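Local coordinates for protein serpin-12 (Manduca sexta, PDB 6CJ7) that inhibits serine proteases, probably by the suicide-substrate mechanism of serpins, and controls the prophenoloxidase activation system of larval hemolymph, at residues N97-S102 / T163-V168; K152-D157 / S317-A322; F181-T186 / I326-G331; S202-R207 / L272-I277. One frame throughout, in Å; residues are numbered along the deposited sequence.

Contact 1. Residues N97-S102 / T163-V168; sequences NNVFLS and TQMVMV
Residues 97-102 and 163-168 join two neighbouring antiparallel strands of the large central sheet of the serpin fold, known in the family as sheet A, where strands 2 and 3 lie together. Asn-98 and Val-168 exchange a pair of backbone bonds, as do Phe-100 and Val-166; Phe-100 N reaches Val-166 O at 2.8 Å, and Ser-102 N extends the pairing to Gln-164 O at 2.8 Å. Between the bonded pairs, Met-165 CA sends a CA-H...O contact to Phe-100 O at 3.3 Å. On the face carrying Phe-100, its CG lies anti to the carbonyl carbon (chi1 -65°), which brings ring atom CE1 against Val-168 CG2, 3.5 Å away at the ring edge. Asn-98 CG stands over one face of the same ring, offset toward the rim, while its OD1 is hydrogen-bonded to Thr-124 OG1. On the other face, the two methyls of Val-99 divide the methionines: CG1 meets Met-165 CG at 3.6 Å and CG2 meets Met-167 CE at 3.5 Å. With an alanine at Phe-100, the ring edge against Val-168 would be gone and Asn-98 would probably lose the packing under its CG. Helix 131-145 covers the Phe-100 face through Ile-138 and Trp-141, helix 40-51 supports Met-167 through Leu-46 and Leu-50, and strand 123-126 pairs along the other edge of 97-102.

Contact 2. Residues K152-D157 / S317-A322; sequences KLVSPD and SALHSA
Leu-153 and Leu-319 meet as aliphatic side chains, and no aromatic ring face or edge enters between them. A flat group at their meeting is the peptide after His-320, whose O is approached by Leu-153 CD1 at 3.8 Å. The imidazole of His-320 itself starts away from segment 152-157, and its two nitrogens are engaged elsewhere, ND1 with Asn-169 O and NE2 with Ser-39 N. The two leucines slide past each other in opposite directions. Leu-153 has CG anti to its own N (chi1 178°), which carries both methyls toward the strand: CD2 lies 3.8 Å from Leu-319 CB, while CD1 continues along the strand to Ser-321 CB at 4.1 Å. Leu-319 runs the other way with an extended chain (chi2 174°), and its CD1 touches Val-154 CG2 at 3.7 Å, the two side chains crossing at about a right angle. Leu-319 thus packs on two successive loop residues, with its CB against the first and its tip against the second. The contact is mainly apolar; the two segments bury 209 Å² between them. Ser-321, which meets Leu-153 through CB, sends its OG to Asp-280 OD2 and Ala-279 O. Ile-142, Ala-135 and Ile-138 of helix 131-145 pack on Leu-153 and Val-154 from the helix side, and Asn-139 ND2 bonds Val-154 O. This is the serpin layout in which the linker following helix F lies across sheet A over strand 5, close to the shutter region that His-320 and Asn-169 probably mark here, as in relatives.

Contact 3. Residues F181-T186 / I326-G331; sequences FREQAT and IDERGG
Glu-328 bends to reach Thr-186: its CG stands anti to the carbonyl carbon (chi1 -66°) and the chain then turns sharply at chi2 (90°), bringing the carboxylate against the threonine, which arrives from the opposite direction. Thr-186 OG1 donates to Glu-328 OE1 at 2.7 Å, on the anti lone pair, directed away from OE2. The second oxygen, OE2, forms a salt bridge with Lys-274, so the carboxylate is fixed at both oxygens. Higher up the side chain, Glu-328 CB rests on Phe-181 CB at 3.7 Å, and Phe-181 N bonds Glu-328 O at 3.0 Å with a bent N-H...O angle of 139°. The Phe-181 ring turns away to meet Trp-177 edge-to-face. Glu-183 comes across Glu-328 at about a right angle, its CG 4.1 Å from Glu-328 CD. One residue before Glu-328, Asp-327 OD1 closes an Asx turn onto Arg-329 N, approached from above its carboxylate plane, and also holds Lys-174 in a salt bridge. A lysine in place of Glu-328 would probably leave Lys-274 facing a like charge and the Thr-186 hydroxyl without its acceptor. The buried carboxylate probably stays ionised beside Lys-274, whereas Glu-183, 5.3 Å between its OE1 and Glu-328 OE2, may oppose this slightly; the chain entering the reactive loop is thereby tied to 181-186 by charge-assisted and backbone bonds together.

Contact 4. Residues S202-R207 / L272-I277; sequences SFMQTR and LPKFSI
Lys-274 N donates to Ser-202 O at 2.8 Å, approaching nearly along the C=O axis (174°). Further on, Met-204 and Leu-272 exchange both backbone bonds, each 2.9 Å long between N of one and O of the other: Leu-272 N comes in the plane of the Met-204 carbonyl, but Met-204 N sits 42° above the plane of the Leu-272 carbonyl. Phe-203 and Pro-273 fall between these bonds as a non-hydrogen-bonded pair, where the missing N-H of proline costs no bond to 202-207, and Pro-273 CA adds a CA-H...O contact to Ser-202 O. The proline lies against the phenylalanine, with its CB over one ring face and its CG 3.5 Å from Phe-203 CE2. On the other face of the sheet, Met-204 puts CG anti to its carbonyl carbon (chi1 -52°) and presses it on Lys-274 CG at 3.4 Å, tighter than ordinary van der Waals contact. Its bent end returns alongside Leu-272, CE standing 4.0 Å from Leu-272 CD2. Ile-326 packs on both Met-204 and Leu-272, while Phe-203 reaches Arg-189 and Phe-191 of strand 187-192. The pairing is that of strands 2 and 3 of serpin sheet C, and past Lys-274 the strand that holds 272-277 crosses over to become strand 6 of sheet A, where Phe-275 pairs with Ile-326.

How the contacts relate
The four contacts form two pairs, with contact 1 across the chain's centre from contacts 3 and 4. Contacts 1 and 2, centres 11 Å apart, are joined through sheet A, where Met-167 N and O probably bond Ser-317 O and Leu-319 N. Contacts 3 and 4, centres 8 Å apart, share the Glu-328 to Lys-274 salt bridge and a probable Ile-326 N to Phe-275 O bond, in the serpin breach region. Strand 317-326 bridges contacts 2 and 3, centres about 33 Å apart; contacts 2 and 4 approach to about 4 Å between nearest atoms. Residues 332-346 of the reactive loop are not modelled and are probably mobile; strands 165-174 and 317-326 pair directly, with no loop inserted between them.

Contact 1. Residues N97-S102 / T163-V168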
loop_
_atom_site.group_PDB
_atom_site.type_symbol
_atom_site.label_atom_id
_atom_site.label_comp_id
_atom_site.label_asym_id
_atom_site.label_seq_id
_atom_site.Cartn_x
_atom_site.Cartn_y
_atom_site.Cartn_z
ATOM N N ASN A 97 -10.751 -4.503 3.809
ATOM C CA ASN A 97 -10.048 -5.570 4.514
ATOM C C ASN A 97 -11.060 -6.634 4.912
ATOM O O ASN A 97 -12.117 -6.310 5.455
ATOM C CB ASN A 97 -9.329 -5.031 5.765
ATOM C CG ASN A 97 -8.480 -3.800 5.470
ATOM O OD1 ASN A 97 -7.530 -3.872 4.690
ATOM N ND2 ASN A 97 -8.812 -2.674 6.110
ATOM N N ASN A 98 -10.751 -7.903 4.634
ATOM C CA ASN A 98 -11.677 -8.949 5.062
ATOM C C ASN A 98 -10.955 -10.286 5.112
ATOM O O ASN A 98 -9.942 -10.504 4.442
ATOM C CB ASN A 98 -12.894 -9.043 4.122
ATOM C CG ASN A 98 -14.195 -9.376 4.848
ATOM O OD1 ASN A 98 -14.226 -10.174 5.792
ATOM N ND2 ASN A 98 -15.293 -8.779 4.389
ATOM N N VAL A 99 -11.509 -11.192 5.910
ATOM C CA VAL A 99 -11.060 -12.581 5.983
ATOM C C VAL A 99 -12.269 -13.435 5.627
ATOM O O VAL A 99 -13.256 -13.463 6.372
ATOM C CB VAL A 99 -10.526 -12.947 7.377
ATOM C CG1 VAL A 99 -10.008 -14.392 7.391
ATOM C CG2 VAL A 99 -9.443 -11.987 7.827
ATOM N N PHE A 100 -12.202 -14.125 4.492
ATOM C CA PHE A 100 -13.298 -14.960 4.026
ATOM C C PHE A 100 -12.993 -16.394 4.433
ATOM O O PHE A 100 -12.108 -17.036 3.859
ATOM C CB PHE A 100 -13.485 -14.811 2.519
ATOM C CG PHE A 100 -13.927 -13.429 2.112
ATOM C CD1 PHE A 100 -13.011 -12.497 1.639
ATOM C CD2 PHE A 100 -15.263 -13.059 2.221
ATOM C CE1 PHE A 100 -13.416 -11.212 1.272
ATOM C CE2 PHE A 100 -15.677 -11.777 1.862
ATOM C CZ PHE A 100 -14.751 -10.856 1.386
ATOM N N LEU A 101 -13.703 -16.870 5.451
ATOM C CA LEU A 101 -13.444 -18.161 6.080
ATOM C C LEU A 101 -14.480 -19.180 5.620
ATOM O O LEU A 101 -15.689 -18.956 5.772
ATOM C CB LEU A 101 -13.473 -18.028 7.600
ATOM C CG LEU A 101 -13.332 -19.333 8.361
ATOM C CD1 LEU A 101 -11.910 -19.833 8.228
ATOM C CD2 LEU A 101 -13.665 -19.044 9.806
ATOM N N SER A 102 -14.004 -20.307 5.091
ATOM C CA SER A 102 -14.898 -21.360 4.633
ATOM C C SER A 102 -15.886 -21.764 5.718
ATOM O O SER A 102 -15.531 -21.876 6.893
ATOM C CB SER A 102 -14.086 -22.583 4.208
ATOM O OG SER A 102 -14.888 -23.742 4.132
ATOM N N THR A 163 -10.895 -24.786 -0.586
ATOM C CA THR A 163 -10.427 -23.500 -0.078
ATOM C C THR A 163 -10.867 -23.312 1.362
ATOM O O THR A 163 -12.026 -23.561 1.705
ATOM C CB THR A 163 -10.978 -22.363 -0.943
ATOM O OG1 THR A 163 -10.519 -22.556 -2.283
ATOM C CG2 THR A 163 -10.536 -20.985 -0.420
ATOM N N GLN A 164 -9.938 -22.867 2.204
ATOM C CA GLN A 164 -10.222 -22.662 3.619
ATOM C C GLN A 164 -10.361 -21.196 3.988
ATOM O O GLN A 164 -11.261 -20.836 4.753
ATOM C CB GLN A 164 -9.130 -23.306 4.480
ATOM C CG GLN A 164 -9.056 -24.807 4.254
ATOM C CD GLN A 164 -8.353 -25.537 5.363
ATOM O OE1 GLN A 164 -8.380 -26.774 5.409
ATOM N NE2 GLN A 164 -7.719 -24.796 6.259
ATOM N N MET A 165 -9.501 -20.327 3.453
ATOM C CA MET A 165 -9.471 -18.948 3.915
ATOM C C MET A 165 -8.877 -18.074 2.823
ATOM O O MET A 165 -7.785 -18.360 2.333
ATOM C CB MET A 165 -8.645 -18.815 5.207
ATOM C CG MET A 165 -8.836 -17.497 5.905
ATOM S SD MET A 165 -7.657 -17.287 7.265
ATOM C CE MET A 165 -7.472 -18.932 7.891
ATOM N N VAL A 166 -9.586 -17.012 2.462
ATOM C CA VAL A 166 -9.108 -16.033 1.494
ATOM C C VAL A 166 -9.000 -14.701 2.217
ATOM O O VAL A 166 -10.007 -14.158 2.690
ATOM C CB VAL A 166 -10.047 -15.920 0.287
ATOM C CG1 VAL A 166 -9.564 -14.790 -0.644
ATOM C CG2 VAL A 166 -10.118 -17.234 -0.459
ATOM N N MET A 167 -7.787 -14.170 2.305
ATOM C CA MET A 167 -7.571 -12.865 2.902
ATOM C C MET A 167 -7.452 -11.811 1.806
ATOM O O MET A 167 -6.721 -12.009 0.829
ATOM C CB MET A 167 -6.328 -12.906 3.786
ATOM C CG MET A 167 -6.400 -14.078 4.794
ATOM S SD MET A 167 -5.241 -13.847 6.113
ATOM C CE MET A 167 -6.052 -12.570 7.068
ATOM N N VAL A 168 -8.188 -10.709 1.956
ATOM C CA VAL A 168 -8.143 -9.600 1.001
ATOM C C VAL A 168 -7.865 -8.298 1.737
ATOM O O VAL A 168 -8.452 -8.009 2.788
ATOM C CB VAL A 168 -9.434 -9.474 0.153
ATOM C CG1 VAL A 168 -9.683 -10.717 -0.636
ATOM C CG2 VAL A 168 -10.636 -9.133 1.007
#

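Contact 2. Residues K152-D157 / S317-A322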
loop_
_atom_site.group_PDB
_atom_site.type_symbol
_atom_site.label_atom_id
_atom_site.label_comp_id
_atom_site.label_asym_id
_atom_site.label_seq_id
_atom_site.Cartn_x
_atom_site.Cartn_y
_atom_site.Cartn_z
ATOM N N LYS A 152 -11.726 -6.926 -9.566
ATOM C CA LYS A 152 -11.435 -8.252 -10.127
ATOM C C LYS A 152 -10.216 -8.880 -9.455
ATOM O O LYS A 152 -9.405 -9.549 -10.104
ATOM C CB LYS A 152 -11.229 -8.176 -11.643
ATOM C CG LYS A 152 -12.471 -7.766 -12.442
ATOM C CD LYS A 152 -13.540 -8.859 -12.431
ATOM C CE LYS A 152 -14.956 -8.282 -12.522
ATOM N NZ LYS A 152 -15.267 -7.663 -13.844
ATOM N N LEU A 153 -10.084 -8.700 -8.140
ATOM C CA LEU A 153 -8.905 -9.204 -7.437
ATOM C C LEU A 153 -8.902 -10.729 -7.335
ATOM O O LEU A 153 -7.847 -11.357 -7.472
ATOM C CB LEU A 153 -8.823 -8.580 -6.045
ATOM C CG LEU A 153 -7.667 -9.033 -5.142
ATOM C CD1 LEU A 153 -6.315 -8.745 -5.794
ATOM C CD2 LEU A 153 -7.758 -8.375 -3.755
ATOM N N VAL A 154 -10.057 -11.344 -7.070
ATOM C CA VAL A 154 -10.144 -12.784 -6.829
ATOM C C VAL A 154 -10.543 -13.491 -8.116
ATOM O O VAL A 154 -11.518 -13.102 -8.775
ATOM C CB VAL A 154 -11.150 -13.105 -5.710
ATOM C CG1 VAL A 154 -11.247 -14.618 -5.495
ATOM C CG2 VAL A 154 -10.759 -12.409 -4.419
ATOM N N SER A 155 -9.780 -14.592 -8.474
ATOM C CA SER A 155 -10.170 -15.381 -9.637
ATOM C C SER A 155 -10.934 -16.632 -9.215
ATOM O O SER A 155 -10.578 -17.276 -8.218
ATOM C CB SER A 155 -8.948 -15.801 -10.453
ATOM O OG SER A 155 -9.328 -16.708 -11.477
ATOM N N PRO A 156 -11.985 -16.996 -9.953
ATOM C CA PRO A 156 -12.699 -18.245 -9.633
ATOM C C PRO A 156 -11.818 -19.473 -9.727
ATOM O O PRO A 156 -12.089 -20.477 -9.055
ATOM C CB PRO A 156 -13.829 -18.284 -10.674
ATOM C CG PRO A 156 -13.954 -16.882 -11.175
ATOM C CD PRO A 156 -12.595 -16.268 -11.077
ATOM N N ASP A 157 -10.763 -19.430 -10.539
ATOM C CA ASP A 157 -9.876 -20.577 -10.659
ATOM C C ASP A 157 -8.974 -20.752 -9.446
ATOM O O ASP A 157 -8.361 -21.815 -9.304
ATOM C CB ASP A 157 -9.038 -20.448 -11.932
ATOM C CG ASP A 157 -9.890 -20.435 -13.182
ATOM O OD1 ASP A 157 -10.896 -21.180 -13.225
ATOM O OD2 ASP A 157 -9.566 -19.672 -14.116
ATOM N N SER A 317 -5.358 -18.209 0.230
ATOM C CA SER A 317 -4.988 -17.139 -0.679
ATOM C C SER A 317 -4.835 -15.865 0.137
ATOM O O SER A 317 -5.619 -15.619 1.057
ATOM C CB SER A 317 -6.047 -16.940 -1.775
ATOM O OG SER A 317 -6.061 -18.046 -2.662
ATOM N N ALA A 318 -3.804 -15.083 -0.175
ATOM C CA ALA A 318 -3.564 -13.788 0.456
ATOM C C ALA A 318 -3.392 -12.789 -0.674
ATOM O O ALA A 318 -2.402 -12.850 -1.415
ATOM C CB ALA A 318 -2.327 -13.820 1.357
ATOM N N LEU A 319 -4.368 -11.894 -0.829
ATOM C CA LEU A 319 -4.476 -11.058 -2.016
ATOM C C LEU A 319 -4.490 -9.591 -1.621
ATOM O O LEU A 319 -5.197 -9.198 -0.683
ATOM C CB LEU A 319 -5.744 -11.402 -2.805
ATOM C CG LEU A 319 -5.872 -12.883 -3.172
ATOM C CD1 LEU A 319 -7.217 -13.178 -3.818
ATOM C CD2 LEU A 319 -4.735 -13.261 -4.097
ATOM N N HIS A 320 -3.715 -8.790 -2.347
ATOM C CA HIS A 320 -3.591 -7.363 -2.090
ATOM C C HIS A 320 -3.783 -6.584 -3.381
ATOM O O HIS A 320 -3.247 -6.951 -4.423
ATOM C CB HIS A 320 -2.210 -7.034 -1.488
ATOM C CG HIS A 320 -1.939 -5.558 -1.362
ATOM N ND1 HIS A 320 -2.822 -4.679 -0.767
ATOM C CD2 HIS A 320 -0.885 -4.809 -1.773
ATOM C CE1 HIS A 320 -2.322 -3.453 -0.820
ATOM N NE2 HIS A 320 -1.142 -3.507 -1.408
ATOM N N SER A 321 -4.550 -5.502 -3.313
ATOM C CA SER A 321 -4.674 -4.605 -4.452
ATOM C C SER A 321 -4.460 -3.176 -3.986
ATOM O O SER A 321 -4.898 -2.794 -2.897
ATOM C CB SER A 321 -6.036 -4.724 -5.133
ATOM O OG SER A 321 -6.115 -3.812 -6.231
ATOM N N ALA A 322 -3.811 -2.381 -4.834
ATOM C CA ALA A 322 -3.480 -1.004 -4.487
ATOM C C ALA A 322 -3.672 -0.143 -5.722
ATOM O O ALA A 322 -3.143 -0.471 -6.787
ATOM C CB ALA A 322 -2.034 -0.891 -3.987
#

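Contact 3. Residues F181-T186 / I326-G331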
loop_
_atom_site.group_PDB
_atom_site.type_symbol
_atom_site.label_atom_id
_atom_site.label_comp_id
_atom_site.label_asym_id
_atom_site.label_seq_id
_atom_site.Cartn_x
_atom_site.Cartn_y
_atom_site.Cartn_z
ATOM N N PHE A 181 -2.827 22.263 -9.288
ATOM C CA PHE A 181 -2.104 22.496 -10.531
ATOM C C PHE A 181 -3.048 23.130 -11.538
ATOM O O PHE A 181 -4.202 22.705 -11.674
ATOM C CB PHE A 181 -1.568 21.186 -11.107
ATOM C CG PHE A 181 -0.425 20.593 -10.349
ATOM C CD1 PHE A 181 0.877 20.953 -10.643
ATOM C CD2 PHE A 181 -0.648 19.639 -9.363
ATOM C CE1 PHE A 181 1.940 20.386 -9.955
ATOM C CE2 PHE A 181 0.412 19.079 -8.670
ATOM C CZ PHE A 181 1.705 19.451 -8.967
ATOM N N ARG A 182 -2.551 24.138 -12.257
ATOM C CA ARG A 182 -3.314 24.760 -13.328
ATOM C C ARG A 182 -3.393 23.786 -14.500
ATOM O O ARG A 182 -2.361 23.360 -15.025
ATOM C CB ARG A 182 -2.647 26.078 -13.732
ATOM C CG ARG A 182 -3.589 27.163 -14.234
ATOM C CD ARG A 182 -2.891 28.520 -14.409
ATOM N NE ARG A 182 -1.696 28.433 -15.246
ATOM C CZ ARG A 182 -1.705 28.510 -16.573
ATOM N NH1 ARG A 182 -2.852 28.666 -17.222
ATOM N NH2 ARG A 182 -0.570 28.424 -17.257
ATOM N N GLU A 183 -4.615 23.404 -14.880
ATOM C CA GLU A 183 -4.795 22.446 -15.971
ATOM C C GLU A 183 -4.126 22.929 -17.253
ATOM O O GLU A 183 -3.458 22.153 -17.945
ATOM C CB GLU A 183 -6.281 22.201 -16.223
ATOM C CG GLU A 183 -6.864 21.021 -15.482
ATOM C CD GLU A 183 -8.300 20.748 -15.888
ATOM O OE1 GLU A 183 -9.131 20.487 -14.994
ATOM O OE2 GLU A 183 -8.599 20.801 -17.102
ATOM N N GLN A 184 -4.303 24.206 -17.599
ATOM C CA GLN A 184 -3.706 24.672 -18.846
ATOM C C GLN A 184 -2.182 24.734 -18.777
ATOM O O GLN A 184 -1.544 24.953 -19.811
ATOM C CB GLN A 184 -4.293 26.032 -19.246
ATOM C CG GLN A 184 -5.561 25.947 -20.117
ATOM C CD GLN A 184 -5.286 26.094 -21.612
ATOM O OE1 GLN A 184 -4.424 25.401 -22.178
ATOM N NE2 GLN A 184 -6.025 26.985 -22.260
ATOM N N ALA A 185 -1.584 24.498 -17.604
ATOM C CA ALA A 185 -0.139 24.380 -17.481
ATOM C C ALA A 185 0.368 22.959 -17.693
ATOM O O ALA A 185 1.585 22.769 -17.807
ATOM C CB ALA A 185 0.328 24.880 -16.113
ATOM N N THR A 186 -0.515 21.961 -17.734
ATOM C CA THR A 186 -0.077 20.590 -17.973
ATOM C C THR A 186 0.367 20.454 -19.416
ATOM O O THR A 186 -0.342 20.880 -20.328
ATOM C CB THR A 186 -1.204 19.609 -17.677
ATOM O OG1 THR A 186 -1.552 19.719 -16.289
ATOM C CG2 THR A 186 -0.772 18.166 -17.954
ATOM N N ILE A 326 -3.198 10.310 -9.393
ATOM C CA ILE A 326 -3.003 11.736 -9.161
ATOM C C ILE A 326 -3.405 12.513 -10.408
ATOM O O ILE A 326 -3.288 12.021 -11.535
ATOM C CB ILE A 326 -1.552 12.089 -8.743
ATOM C CG1 ILE A 326 -0.552 11.889 -9.869
ATOM C CG2 ILE A 326 -1.126 11.301 -7.494
ATOM C CD1 ILE A 326 0.775 12.531 -9.537
ATOM N N ASP A 327 -3.892 13.733 -10.195
ATOM C CA ASP A 327 -4.158 14.660 -11.299
ATOM C C ASP A 327 -4.040 16.080 -10.757
ATOM O O ASP A 327 -3.494 16.294 -9.672
ATOM C CB ASP A 327 -5.511 14.353 -11.979
ATOM C CG ASP A 327 -6.722 14.569 -11.082
ATOM O OD1 ASP A 327 -6.641 15.282 -10.060
ATOM O OD2 ASP A 327 -7.791 14.017 -11.427
ATOM N N GLU A 328 -4.551 17.059 -11.511
ATOM C CA GLU A 328 -4.292 18.462 -11.191
ATOM C C GLU A 328 -5.119 19.003 -10.033
ATOM O O GLU A 328 -4.808 20.086 -9.529
ATOM C CB GLU A 328 -4.564 19.355 -12.403
ATOM C CG GLU A 328 -3.639 19.172 -13.606
ATOM C CD GLU A 328 -4.138 18.123 -14.598
ATOM O OE1 GLU A 328 -3.653 18.154 -15.751
ATOM O OE2 GLU A 328 -4.965 17.262 -14.261
ATOM N N ARG A 329 -6.188 18.322 -9.636
ATOM C CA ARG A 329 -7.234 18.993 -8.871
ATOM C C ARG A 329 -6.780 19.343 -7.456
ATOM O O ARG A 329 -6.124 18.546 -6.776
ATOM C CB ARG A 329 -8.497 18.126 -8.834
ATOM C CG ARG A 329 -9.738 18.947 -8.558
ATOM C CD ARG A 329 -11.029 18.149 -8.627
ATOM N NE ARG A 329 -12.162 18.981 -8.222
ATOM C CZ ARG A 329 -12.873 18.788 -7.116
ATOM N NH1 ARG A 329 -12.584 17.774 -6.311
ATOM N NH2 ARG A 329 -13.881 19.600 -6.825
ATOM N N GLY A 330 -7.136 20.557 -7.020
ATOM C CA GLY A 330 -6.767 21.039 -5.703
ATOM C C GLY A 330 -7.853 21.907 -5.103
ATOM O O GLY A 330 -8.850 22.236 -5.751
ATOM N N GLY A 331 -7.633 22.292 -3.847
ATOM C CA GLY A 331 -8.563 23.158 -3.129
ATOM C C GLY A 331 -8.360 24.638 -3.376
ATOM O O GLY A 331 -7.888 25.041 -4.438
#

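Contact 4. Residues S202-R207 / L272-I277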
loop_
_atom_site.group_PDB
_atom_site.type_symbol
_atom_site.label_atom_id
_atom_site.label_comp_id
_atom_site.label_asym_id
_atom_site.label_seq_id
_atom_site.Cartn_x
_atom_site.Cartn_y
_atom_site.Cartn_z
ATOM N N SER A 202 2.080 13.386 -19.712
ATOM C CA SER A 202 1.444 14.645 -19.324
ATOM C C SER A 202 2.040 15.140 -18.012
ATOM O O SER A 202 1.758 14.592 -16.942
ATOM C CB SER A 202 -0.066 14.462 -19.193
ATOM O OG SER A 202 -0.652 14.223 -20.459
ATOM N N PHE A 203 2.841 16.192 -18.085
ATOM C CA PHE A 203 3.508 16.743 -16.916
ATOM C C PHE A 203 2.701 17.912 -16.366
ATOM O O PHE A 203 2.531 18.938 -17.036
ATOM C CB PHE A 203 4.928 17.182 -17.261
ATOM C CG PHE A 203 5.862 16.035 -17.510
ATOM C CD1 PHE A 203 5.978 15.474 -18.774
ATOM C CD2 PHE A 203 6.623 15.516 -16.480
ATOM C CE1 PHE A 203 6.844 14.424 -19.011
ATOM C CE2 PHE A 203 7.488 14.476 -16.706
ATOM C CZ PHE A 203 7.601 13.924 -17.981
ATOM N N MET A 204 2.197 17.747 -15.151
ATOM C CA MET A 204 1.640 18.862 -14.405
ATOM C C MET A 204 2.773 19.775 -13.960
ATOM O O MET A 204 3.874 19.317 -13.651
ATOM C CB MET A 204 0.886 18.327 -13.191
ATOM C CG MET A 204 -0.094 17.270 -13.576
ATOM S SD MET A 204 -1.090 16.766 -12.152
ATOM C CE MET A 204 0.199 15.975 -11.157
ATOM N N GLN A 205 2.509 21.080 -13.926
ATOM C CA GLN A 205 3.571 22.034 -13.643
ATOM C C GLN A 205 3.084 23.103 -12.677
ATOM O O GLN A 205 1.953 23.583 -12.789
ATOM C CB GLN A 205 4.080 22.716 -14.923
ATOM C CG GLN A 205 4.622 21.780 -15.967
ATOM C CD GLN A 205 4.981 22.519 -17.232
ATOM O OE1 GLN A 205 5.276 21.913 -18.261
ATOM N NE2 GLN A 205 4.951 23.841 -17.163
ATOM N N THR A 206 3.950 23.473 -11.737
ATOM C CA THR A 206 3.703 24.612 -10.858
ATOM C C THR A 206 5.035 25.072 -10.287
ATOM O O THR A 206 6.044 24.363 -10.359
ATOM C CB THR A 206 2.726 24.282 -9.719
ATOM O OG1 THR A 206 2.283 25.503 -9.110
ATOM C CG2 THR A 206 3.401 23.424 -8.654
ATOM N N ARG A 207 5.028 26.283 -9.726
ATOM C CA ARG A 207 6.176 26.806 -8.999
ATOM C C ARG A 207 5.658 27.416 -7.706
ATOM O O ARG A 207 4.963 28.436 -7.731
ATOM C CB ARG A 207 6.954 27.832 -9.819
ATOM C CG ARG A 207 8.142 28.387 -9.065
ATOM C CD ARG A 207 8.967 29.305 -9.924
ATOM N NE ARG A 207 9.921 30.065 -9.125
ATOM C CZ ARG A 207 10.771 30.952 -9.629
ATOM N NH1 ARG A 207 10.792 31.180 -10.934
ATOM N NH2 ARG A 207 11.603 31.604 -8.830
ATOM N N LEU A 272 5.685 17.290 -12.771
ATOM C CA LEU A 272 5.318 15.977 -12.225
ATOM C C LEU A 272 4.362 15.259 -13.174
ATOM O O LEU A 272 3.263 15.754 -13.409
ATOM C CB LEU A 272 4.688 16.138 -10.830
ATOM C CG LEU A 272 4.346 14.838 -10.110
ATOM C CD1 LEU A 272 5.615 14.126 -9.673
ATOM C CD2 LEU A 272 3.436 15.103 -8.905
ATOM N N PRO A 273 4.714 14.084 -13.725
ATOM C CA PRO A 273 3.775 13.383 -14.607
ATOM C C PRO A 273 2.524 12.958 -13.854
ATOM O O PRO A 273 2.581 12.445 -12.733
ATOM C CB PRO A 273 4.582 12.169 -15.085
ATOM C CG PRO A 273 5.922 12.274 -14.522
ATOM C CD PRO A 273 5.959 13.315 -13.462
ATOM N N LYS A 274 1.377 13.188 -14.495
ATOM C CA LYS A 274 0.145 12.536 -14.076
ATOM C C LYS A 274 0.289 11.032 -14.216
ATOM O O LYS A 274 0.843 10.545 -15.208
ATOM C CB LYS A 274 -1.045 12.973 -14.953
ATOM C CG LYS A 274 -1.535 14.366 -14.750
ATOM C CD LYS A 274 -3.048 14.416 -14.900
ATOM C CE LYS A 274 -3.482 14.580 -16.338
ATOM N NZ LYS A 274 -4.949 14.839 -16.414
ATOM N N PHE A 275 -0.240 10.287 -13.244
ATOM C CA PHE A 275 -0.264 8.838 -13.389
ATOM C C PHE A 275 -1.419 8.252 -12.594
ATOM O O PHE A 275 -1.944 8.867 -11.663
ATOM C CB PHE A 275 1.071 8.201 -12.970
ATOM C CG PHE A 275 1.413 8.368 -11.521
ATOM C CD1 PHE A 275 0.925 7.488 -10.558
ATOM C CD2 PHE A 275 2.254 9.389 -11.114
ATOM C CE1 PHE A 275 1.249 7.648 -9.216
ATOM C CE2 PHE A 275 2.593 9.545 -9.788
ATOM C CZ PHE A 275 2.089 8.685 -8.825
ATOM N N SER A 276 -1.812 7.052 -12.994
ATOM C CA SER A 276 -2.711 6.219 -12.205
ATOM C C SER A 276 -2.161 4.805 -12.270
ATOM O O SER A 276 -2.007 4.259 -13.367
ATOM C CB SER A 276 -4.143 6.286 -12.754
ATOM O OG SER A 276 -5.029 5.521 -11.956
ATOM N N ILE A 277 -1.834 4.220 -11.121
ATOM C CA ILE A 277 -1.182 2.914 -11.084
ATOM C C ILE A 277 -2.045 1.957 -10.269
ATOM O O ILE A 277 -2.478 2.288 -9.163
ATOM C CB ILE A 277 0.255 3.020 -10.531
ATOM C CG1 ILE A 277 0.944 1.654 -10.578
ATOM C CG2 ILE A 277 0.306 3.625 -9.132
ATOM C CD1 ILE A 277 2.420 1.725 -10.287
#